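PDB 4PEV: membrane lipoprotein family protein from Aeropyrum pernix, which probably serves as the solute-binding protein of an ABC transporter, capturing nucleosides such as adenosine. Local coordinates for residues G192-P197 / W224-R229. Residues are numbered along the deposited sequence; the frame is centred on the assembly and turned at random.
Sequences GMDIPP and WTYTGR
Tyr226 lies with one ring face against Asp194. The CA of Asp194 sits over that face, 4.0 Å from the ring centroid, a CH-pi contact. Its carboxylate stacks on the same ring, the two planes only 14° apart, with Asp194 OD2 3.6 Å from Tyr226 CE2. CG of Asp194 stands anti to the backbone N (chi1 -169°), which swings the carboxylate over the ring. Trp224 NE1 approaches the opposite face, and Gly192 O meets the ring edge at CD1, 3.4 Å away. Hydrogen bonds hold the polar ends: Tyr226 OH to Tyr404 OH, Asp194 OD1 to Trp199 and OD2 to His401. A leucine in place of Tyr226 would probably leave the Asp194 carboxylate without its flat partner and take away the hydrogen bond to Tyr404 OH. Thr227 OG1 accepts from Arg229 N in an ST turn and is hydrogen-bonded to Ala191 O. Gly228 N donates to Gly192 O at 2.9 Å, coming from well above the carbonyl plane. Gly228 O is 3.2 Å from CG of selenomethionine Met193, whose side chain also touches Phe230 of the adenosine site. At Arg229, the backbone O lies against Gly192 CA. The two loops follow neighbouring parallel strands, 186-191 and 222-226, of a beta-alpha-beta unit. Such loops at the C-terminal ends of parallel strands typically border the ligand cleft of periplasmic-binding-protein folds; here Pro197, in the first turn of helix 196-214, touches the adenosine.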
loop_
_atom_site.group_PDB
_atom_site.type_symbol
_atom_site.label_atom_id
_atom_site.label_comp_id
_atom_site.label_asym_id
_atom_site.label_seq_id
_atom_site.Cartn_x
_atom_site.Cartn_y
_atom_site.Cartn_z
ATOM N N GLY C 192 -1.783 1.644 9.820
ATOM C CA GLY C 192 -3.170 1.491 10.228
ATOM C C GLY C 192 -3.300 0.363 11.226
ATOM O O GLY C 192 -2.698 0.399 12.292
HETATM N N MSE C 193 -4.067 -0.658 10.864
HETATM C CA MSE C 193 -4.364 -1.757 11.777
HETATM C C MSE C 193 -3.297 -2.809 11.767
HETATM O O MSE C 193 -2.619 -3.032 10.753
HETATM C CB MSE C 193 -5.660 -2.438 11.371
HETATM C CG MSE C 193 -6.845 -1.484 11.385
HETATM SE SE MSE C 193 -8.470 -2.513 10.935
HETATM C CE MSE C 193 -8.772 -3.225 12.764
ATOM N N ASP C 194 -3.157 -3.487 12.905
ATOM C CA ASP C 194 -2.195 -4.567 13.048
ATOM C C ASP C 194 -2.722 -5.868 12.425
ATOM O O ASP C 194 -3.320 -6.707 13.101
ATOM C CB ASP C 194 -1.868 -4.763 14.522
ATOM C CG ASP C 194 -0.687 -5.680 14.731
ATOM O OD1 ASP C 194 -0.477 -6.596 13.883
ATOM O OD2 ASP C 194 0.032 -5.466 15.742
ATOM N N ILE C 195 -2.473 -6.036 11.134
ATOM C CA ILE C 195 -2.998 -7.160 10.378
ATOM C C ILE C 195 -1.958 -7.654 9.378
ATOM O O ILE C 195 -1.005 -6.927 9.098
ATOM C CB ILE C 195 -4.278 -6.745 9.650
ATOM C CG1 ILE C 195 -4.054 -5.491 8.789
ATOM C CG2 ILE C 195 -5.377 -6.464 10.663
ATOM C CD1 ILE C 195 -5.100 -5.328 7.705
ATOM N N PRO C 196 -2.139 -8.885 8.835
ATOM C CA PRO C 196 -1.135 -9.553 7.994
ATOM C C PRO C 196 -0.509 -8.761 6.866
ATOM O O PRO C 196 0.705 -8.823 6.723
ATOM C CB PRO C 196 -1.882 -10.777 7.459
ATOM C CG PRO C 196 -2.761 -11.147 8.597
ATOM C CD PRO C 196 -3.239 -9.825 9.155
ATOM N N PRO C 197 -1.301 -8.018 6.074
ATOM C CA PRO C 197 -0.642 -7.276 4.987
ATOM C C PRO C 197 0.352 -6.268 5.528
ATOM O O PRO C 197 1.455 -6.134 4.991
ATOM C CB PRO C 197 -1.784 -6.564 4.284
ATOM C CG PRO C 197 -3.031 -7.274 4.728
ATOM C CD PRO C 197 -2.750 -7.772 6.108
ATOM N N TRP C 224 8.180 2.437 13.741
ATOM C CA TRP C 224 6.950 1.984 13.134
ATOM C C TRP C 224 5.841 2.088 14.158
ATOM O O TRP C 224 5.946 1.511 15.229
ATOM C CB TRP C 224 7.119 0.547 12.702
ATOM C CG TRP C 224 5.925 -0.038 12.103
ATOM C CD1 TRP C 224 4.832 -0.520 12.756
ATOM C CD2 TRP C 224 5.689 -0.242 10.715
ATOM N NE1 TRP C 224 3.932 -1.029 11.857
ATOM C CE2 TRP C 224 4.430 -0.867 10.593
ATOM C CE3 TRP C 224 6.417 0.048 9.559
ATOM C CZ2 TRP C 224 3.875 -1.205 9.359
ATOM C CZ3 TRP C 224 5.872 -0.294 8.334
ATOM C CH2 TRP C 224 4.608 -0.919 8.244
ATOM N N THR C 225 4.786 2.826 13.825
ATOM C CA THR C 225 3.637 2.999 14.704
ATOM C C THR C 225 2.318 2.549 14.066
ATOM O O THR C 225 1.854 3.129 13.066
ATOM C CB THR C 225 3.502 4.467 15.136
ATOM O OG1 THR C 225 4.779 4.941 15.568
ATOM C CG2 THR C 225 2.482 4.611 16.274
ATOM N N TYR C 226 1.717 1.513 14.653
ATOM C CA TYR C 226 0.319 1.194 14.401
ATOM C C TYR C 226 -0.567 2.230 15.087
ATOM O O TYR C 226 -0.439 2.456 16.283
ATOM C CB TYR C 226 -0.016 -0.188 14.922
ATOM C CG TYR C 226 0.569 -1.286 14.083
ATOM C CD1 TYR C 226 0.140 -1.485 12.763
ATOM C CD2 TYR C 226 1.549 -2.129 14.594
ATOM C CE1 TYR C 226 0.667 -2.499 11.982
ATOM C CE2 TYR C 226 2.087 -3.139 13.826
ATOM C CZ TYR C 226 1.650 -3.326 12.522
ATOM O OH TYR C 226 2.198 -4.345 11.761
ATOM N N THR C 227 -1.434 2.874 14.309
ATOM C CA THR C 227 -2.472 3.757 14.833
ATOM C C THR C 227 -3.719 2.960 15.172
ATOM O O THR C 227 -4.499 3.361 16.031
ATOM C CB THR C 227 -2.913 4.803 13.803
ATOM O OG1 THR C 227 -3.528 4.136 12.689
ATOM C CG2 THR C 227 -1.734 5.639 13.343
ATOM N N GLY C 228 -3.926 1.860 14.464
ATOM C CA GLY C 228 -5.039 0.964 14.743
ATOM C C GLY C 228 -6.258 1.214 13.875
ATOM O O GLY C 228 -7.233 0.460 13.922
ATOM N N ARG C 229 -6.218 2.272 13.080
ATOM C CA ARG C 229 -7.348 2.625 12.249
ATOM C C ARG C 229 -6.842 2.907 10.838
ATOM O O ARG C 229 -5.675 3.238 10.651
ATOM C CB ARG C 229 -8.098 3.798 12.904
ATOM C CG ARG C 229 -8.898 3.342 14.139
ATOM C CD ARG C 229 -9.506 4.431 15.028
ATOM N NE ARG C 229 -10.385 5.360 14.306
ATOM C CZ ARG C 229 -11.595 5.067 13.817
ATOM N NH1 ARG C 229 -12.119 3.856 13.962
ATOM N NH2 ARG C 229 -12.294 5.997 13.171
#